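Local coordinates for UTP-glucose-1-phosphate uridylyltransferase 2 (Trypanosoma brucei, PDB 3GUE), which probably catalyses the reversible transfer of a uridylyl group from UTP to glucose 1-phosphate, giving UDP-glucose and diphosphate, at residues G322-T334 with V345-L358. Numbering follows the deposited sequence.
Sequences GVLRLPVMRNPKT and VYQLEVAMGAAISL
R330 and Y346 stack on one face of an antiparallel beta hairpin, strands 329-334 and 344-349. The hairpin is half of a four-stranded antiparallel sheet. The R330 guanidinium lies flat on the Y346 ring, with planes 8° apart and centres 4.5 Å apart. Its chain leaves with CG anti to the backbone N (chi1 -172°) and bends at chi3, which lays it alongside the ring. R330 CD sits over the ring centre, a CH-pi contact with 3.9 Å from R330 CD to the centroid of the Y346 ring. P332 CB touches the same ring at CD1. R330 and L348 also pack on V39 of helix 26-40.

On the other face are M329, N331, K333, Q347 and E349. The E349 chain is bent at chi2, and its carboxylate receives two amides. Q347 NE2 reaches E349 OE2 from the syn side at 3.2 Å, but tilted 30° out of the carboxylate plane. N331 ND2 makes only a weak bond to E349 OE1. K333 CG rests against the Q347 amide, 3.4 Å from OE1. Paired backbone bonds join M329 with E349, N331 with Q347 and K333 with V345.

Beyond the strands the ladder ends, but the two segments stay in contact. A water bridges P327 O and A351 N. L326 crosses V350 at about a right angle, CB to CG1 3.6 Å. L348 and V350 line a pocket holding a bound dimercaptobutanediol, probably from the crystallisation liquor. M329 and A351 pack on E280, and A351 lies near H191, both UDP-glucose-binding residues. L326 CD2 fits against A354 and A355 of the 3-10 segment 352-356, and L358 just after it. P327 CD presses on A354 CB at a tight 3.5 Å.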
loop_
_atom_site.group_PDB
_atom_site.type_symbol
_atom_site.label_atom_id
_atom_site.label_comp_id
_atom_site.label_asym_id
_atom_site.label_seq_id
_atom_site.Cartn_x
_atom_site.Cartn_y
_atom_site.Cartn_z
ATOM N N GLY A 322 7.401 -22.447 8.553
ATOM C CA GLY A 322 6.289 -21.622 8.077
ATOM C C GLY A 322 5.966 -20.362 8.874
ATOM O O GLY A 322 4.957 -19.710 8.599
ATOM N N VAL A 323 6.816 -20.004 9.844
ATOM C CA VAL A 323 6.537 -18.880 10.762
ATOM C C VAL A 323 7.614 -17.769 10.728
ATOM O O VAL A 323 8.600 -17.824 11.479
ATOM C CB VAL A 323 6.237 -19.405 12.236
ATOM C CG1 VAL A 323 5.926 -18.262 13.203
ATOM C CG2 VAL A 323 5.080 -20.376 12.221
ATOM N N LEU A 324 7.427 -16.774 9.846
ATOM C CA LEU A 324 8.297 -15.586 9.831
ATOM C C LEU A 324 8.040 -14.693 11.053
ATOM O O LEU A 324 6.891 -14.490 11.448
ATOM C CB LEU A 324 8.094 -14.738 8.563
ATOM C CG LEU A 324 8.477 -15.358 7.222
ATOM C CD1 LEU A 324 8.210 -14.391 6.079
ATOM C CD2 LEU A 324 9.935 -15.855 7.194
ATOM N N ARG A 325 9.121 -14.151 11.616
ATOM C CA ARG A 325 9.044 -13.294 12.797
ATOM C C ARG A 325 8.809 -11.842 12.399
ATOM O O ARG A 325 9.557 -10.971 12.838
ATOM C CB ARG A 325 10.353 -13.368 13.616
ATOM C CG ARG A 325 10.845 -14.758 13.954
ATOM C CD ARG A 325 12.157 -14.736 14.764
ATOM N NE ARG A 325 13.358 -14.894 13.933
ATOM C CZ ARG A 325 14.064 -13.888 13.411
ATOM N NH1 ARG A 325 13.705 -12.630 13.618
ATOM N NH2 ARG A 325 15.138 -14.141 12.672
ATOM N N LEU A 326 7.809 -11.570 11.554
ATOM C CA LEU A 326 7.478 -10.189 11.213
ATOM C C LEU A 326 6.919 -9.474 12.446
ATOM O O LEU A 326 6.169 -10.070 13.214
ATOM C CB LEU A 326 6.465 -10.137 10.060
ATOM C CG LEU A 326 6.919 -10.522 8.641
ATOM C CD1 LEU A 326 5.720 -10.551 7.712
ATOM C CD2 LEU A 326 7.933 -9.542 8.087
ATOM N N PRO A 327 7.287 -8.200 12.648
ATOM C CA PRO A 327 6.744 -7.473 13.813
ATOM C C PRO A 327 5.246 -7.186 13.707
ATOM O O PRO A 327 4.753 -6.687 12.664
ATOM C CB PRO A 327 7.554 -6.174 13.843
ATOM C CG PRO A 327 8.082 -6.007 12.486
ATOM C CD PRO A 327 8.188 -7.365 11.842
ATOM N N VAL A 328 4.519 -7.519 14.778
ATOM C CA VAL A 328 3.076 -7.359 14.769
ATOM C C VAL A 328 2.768 -5.897 15.056
ATOM O O VAL A 328 3.405 -5.282 15.907
ATOM C CB VAL A 328 2.356 -8.277 15.782
ATOM C CG1 VAL A 328 2.798 -7.979 17.252
ATOM C CG2 VAL A 328 0.843 -8.148 15.619
ATOM N N MET A 329 1.809 -5.345 14.307
ATOM C CA MET A 329 1.381 -3.973 14.511
ATOM C C MET A 329 -0.019 -4.077 15.103
ATOM O O MET A 329 -0.852 -4.827 14.605
ATOM C CB MET A 329 1.349 -3.209 13.176
ATOM C CG MET A 329 2.615 -3.382 12.314
ATOM S SD MET A 329 2.715 -2.217 10.936
ATOM C CE MET A 329 1.448 -2.832 9.812
ATOM N N ARG A 330 -0.261 -3.326 16.170
ATOM C CA ARG A 330 -1.488 -3.462 16.946
ATOM C C ARG A 330 -2.299 -2.220 16.674
ATOM O O ARG A 330 -2.088 -1.182 17.296
ATOM C CB ARG A 330 -1.152 -3.611 18.436
ATOM C CG ARG A 330 -2.340 -3.944 19.355
ATOM C CD ARG A 330 -2.049 -3.512 20.775
ATOM N NE ARG A 330 -1.835 -2.068 20.869
ATOM C CZ ARG A 330 -1.728 -1.385 22.009
ATOM N NH1 ARG A 330 -1.847 -1.998 23.188
ATOM N NH2 ARG A 330 -1.514 -0.075 21.973
ATOM N N ASN A 331 -3.194 -2.338 15.704
ATOM C CA ASN A 331 -3.925 -1.216 15.123
ATOM C C ASN A 331 -5.305 -1.006 15.766
ATOM O O ASN A 331 -6.219 -1.793 15.526
ATOM C CB ASN A 331 -4.084 -1.460 13.598
ATOM C CG ASN A 331 -4.147 -0.180 12.784
ATOM O OD1 ASN A 331 -3.933 0.919 13.288
ATOM N ND2 ASN A 331 -4.415 -0.329 11.499
ATOM N N PRO A 332 -5.468 0.071 16.562
ATOM C CA PRO A 332 -6.727 0.294 17.281
ATOM C C PRO A 332 -7.757 0.913 16.337
ATOM O O PRO A 332 -7.413 1.807 15.561
ATOM C CB PRO A 332 -6.315 1.294 18.366
ATOM C CG PRO A 332 -5.256 2.130 17.679
ATOM C CD PRO A 332 -4.496 1.161 16.809
ATOM N N LYS A 333 -8.995 0.427 16.388
ATOM C CA LYS A 333 -10.097 0.874 15.528
ATOM C C LYS A 333 -11.401 0.683 16.296
ATOM O O LYS A 333 -11.408 0.180 17.409
ATOM C CB LYS A 333 -10.204 0.010 14.253
ATOM C CG LYS A 333 -9.052 0.057 13.248
ATOM C CD LYS A 333 -8.993 1.331 12.481
ATOM C CE LYS A 333 -7.762 1.345 11.557
ATOM N NZ LYS A 333 -7.510 2.711 11.029
ATOM N N THR A 334 -12.514 1.063 15.683
ATOM C CA THR A 334 -13.818 0.589 16.133
ATOM C C THR A 334 -14.249 -0.488 15.149
ATOM O O THR A 334 -13.889 -0.409 13.966
ATOM C CB THR A 334 -14.850 1.720 16.233
ATOM O OG1 THR A 334 -15.044 2.322 14.948
ATOM C CG2 THR A 334 -14.388 2.774 17.265
ATOM N N VAL A 345 -11.647 -1.987 19.091
ATOM C CA VAL A 345 -10.947 -3.228 18.770
ATOM C C VAL A 345 -9.488 -2.983 18.411
ATOM O O VAL A 345 -9.033 -1.839 18.300
ATOM C CB VAL A 345 -11.639 -4.064 17.619
ATOM C CG1 VAL A 345 -13.037 -4.552 18.068
ATOM C CG2 VAL A 345 -11.725 -3.281 16.303
ATOM N N TYR A 346 -8.771 -4.081 18.219
ATOM C CA TYR A 346 -7.399 -4.049 17.770
ATOM C C TYR A 346 -7.299 -4.962 16.548
ATOM O O TYR A 346 -7.752 -6.105 16.587
ATOM C CB TYR A 346 -6.446 -4.562 18.858
ATOM C CG TYR A 346 -6.191 -3.677 20.070
ATOM C CD1 TYR A 346 -5.766 -2.352 19.932
ATOM C CD2 TYR A 346 -6.271 -4.214 21.373
ATOM C CE1 TYR A 346 -5.483 -1.551 21.072
ATOM C CE2 TYR A 346 -5.988 -3.435 22.508
ATOM C CZ TYR A 346 -5.604 -2.112 22.355
ATOM O OH TYR A 346 -5.347 -1.347 23.475
ATOM N N GLN A 347 -6.728 -4.432 15.459
ATOM C CA GLN A 347 -6.380 -5.232 14.297
ATOM C C GLN A 347 -4.885 -5.563 14.313
ATOM O O GLN A 347 -4.024 -4.678 14.325
ATOM C CB GLN A 347 -6.816 -4.530 13.010
ATOM C CG GLN A 347 -8.288 -4.065 13.095
ATOM C CD GLN A 347 -8.772 -3.200 11.939
ATOM O OE1 GLN A 347 -9.962 -2.927 11.844
ATOM N NE2 GLN A 347 -7.868 -2.757 11.074
ATOM N N LEU A 348 -4.594 -6.862 14.378
ATOM C CA LEU A 348 -3.226 -7.351 14.377
ATOM C C LEU A 348 -2.831 -7.567 12.903
ATOM O O LEU A 348 -3.536 -8.238 12.163
ATOM C CB LEU A 348 -3.119 -8.647 15.174
ATOM C CG LEU A 348 -3.601 -8.681 16.623
ATOM C CD1 LEU A 348 -3.154 -9.980 17.276
ATOM C CD2 LEU A 348 -3.141 -7.496 17.441
ATOM N N GLU A 349 -1.725 -6.951 12.490
ATOM C CA GLU A 349 -1.344 -6.876 11.079
ATOM C C GLU A 349 0.168 -6.864 10.969
ATOM O O GLU A 349 0.845 -6.335 11.861
ATOM C CB GLU A 349 -1.849 -5.573 10.451
ATOM C CG GLU A 349 -3.344 -5.489 10.203
ATOM C CD GLU A 349 -3.903 -4.166 10.667
ATOM O OE1 GLU A 349 -3.228 -3.527 11.492
ATOM O OE2 GLU A 349 -4.994 -3.762 10.213
ATOM N N VAL A 350 0.682 -7.415 9.866
ATOM C CA VAL A 350 2.094 -7.278 9.480
ATOM C C VAL A 350 2.286 -6.626 8.103
ATOM O O VAL A 350 1.376 -6.653 7.260
ATOM C CB VAL A 350 2.810 -8.643 9.453
ATOM C CG1 VAL A 350 3.128 -9.101 10.848
ATOM C CG2 VAL A 350 1.950 -9.688 8.717
ATOM N N ALA A 351 3.476 -6.052 7.878
ATOM C CA ALA A 351 3.820 -5.362 6.610
ATOM C C ALA A 351 4.909 -6.158 5.855
ATOM O O ALA A 351 5.916 -6.597 6.450
ATOM C CB ALA A 351 4.288 -3.969 6.888
ATOM N N MET A 352 4.723 -6.327 4.553
ATOM C CA MET A 352 5.652 -7.163 3.787
ATOM C C MET A 352 7.067 -6.555 3.797
ATOM O O MET A 352 8.062 -7.269 3.638
ATOM C CB MET A 352 5.125 -7.455 2.389
ATOM C CG MET A 352 5.013 -6.235 1.508
ATOM S SD MET A 352 4.926 -6.719 -0.216
ATOM C CE MET A 352 5.407 -5.178 -0.974
ATOM N N GLY A 353 7.159 -5.250 4.041
ATOM C CA GLY A 353 8.450 -4.562 3.982
ATOM C C GLY A 353 9.315 -4.936 5.176
ATOM O O GLY A 353 10.522 -4.809 5.121
ATOM N N ALA A 354 8.687 -5.409 6.253
ATOM C CA ALA A 354 9.389 -5.743 7.492
ATOM C C ALA A 354 10.308 -6.981 7.341
ATOM O O ALA A 354 11.159 -7.249 8.201
ATOM C CB ALA A 354 8.353 -5.901 8.668
ATOM N N ALA A 355 10.133 -7.723 6.248
ATOM C CA ALA A 355 11.033 -8.846 5.905
ATOM C C ALA A 355 12.429 -8.360 5.493
ATOM O O ALA A 355 13.323 -9.162 5.184
ATOM C CB ALA A 355 10.429 -9.729 4.792
ATOM N N ILE A 356 12.610 -7.049 5.437
ATOM C CA ILE A 356 13.921 -6.511 5.059
ATOM C C ILE A 356 15.036 -6.931 6.029
ATOM O O ILE A 356 16.159 -7.151 5.591
ATOM C CB ILE A 356 13.902 -4.974 4.815
ATOM C CG1 ILE A 356 15.241 -4.505 4.209
ATOM C CG2 ILE A 356 13.493 -4.196 6.094
ATOM C CD1 ILE A 356 15.345 -2.997 4.160
ATOM N N SER A 357 14.738 -7.096 7.319
ATOM C CA SER A 357 15.770 -7.641 8.243
ATOM C C SER A 357 15.821 -9.175 8.336
ATOM O O SER A 357 16.773 -9.744 8.880
ATOM C CB SER A 357 15.627 -7.057 9.652
ATOM O OG SER A 357 14.513 -7.596 10.346
ATOM N N LEU A 358 14.805 -9.844 7.811
ATOM C CA LEU A 358 14.663 -11.300 7.993
ATOM C C LEU A 358 15.424 -12.126 6.955
ATOM O O LEU A 358 15.915 -13.216 7.249
ATOM C CB LEU A 358 13.190 -11.679 7.997
ATOM C CG LEU A 358 12.312 -11.033 9.050
ATOM C CD1 LEU A 358 10.912 -11.555 8.888
ATOM C CD2 LEU A 358 12.832 -11.305 10.463
HETATM O O HOH W 1 5.281 -6.030 10.207
HETATM O O HOH W 2 -12.856 -1.803 12.094
#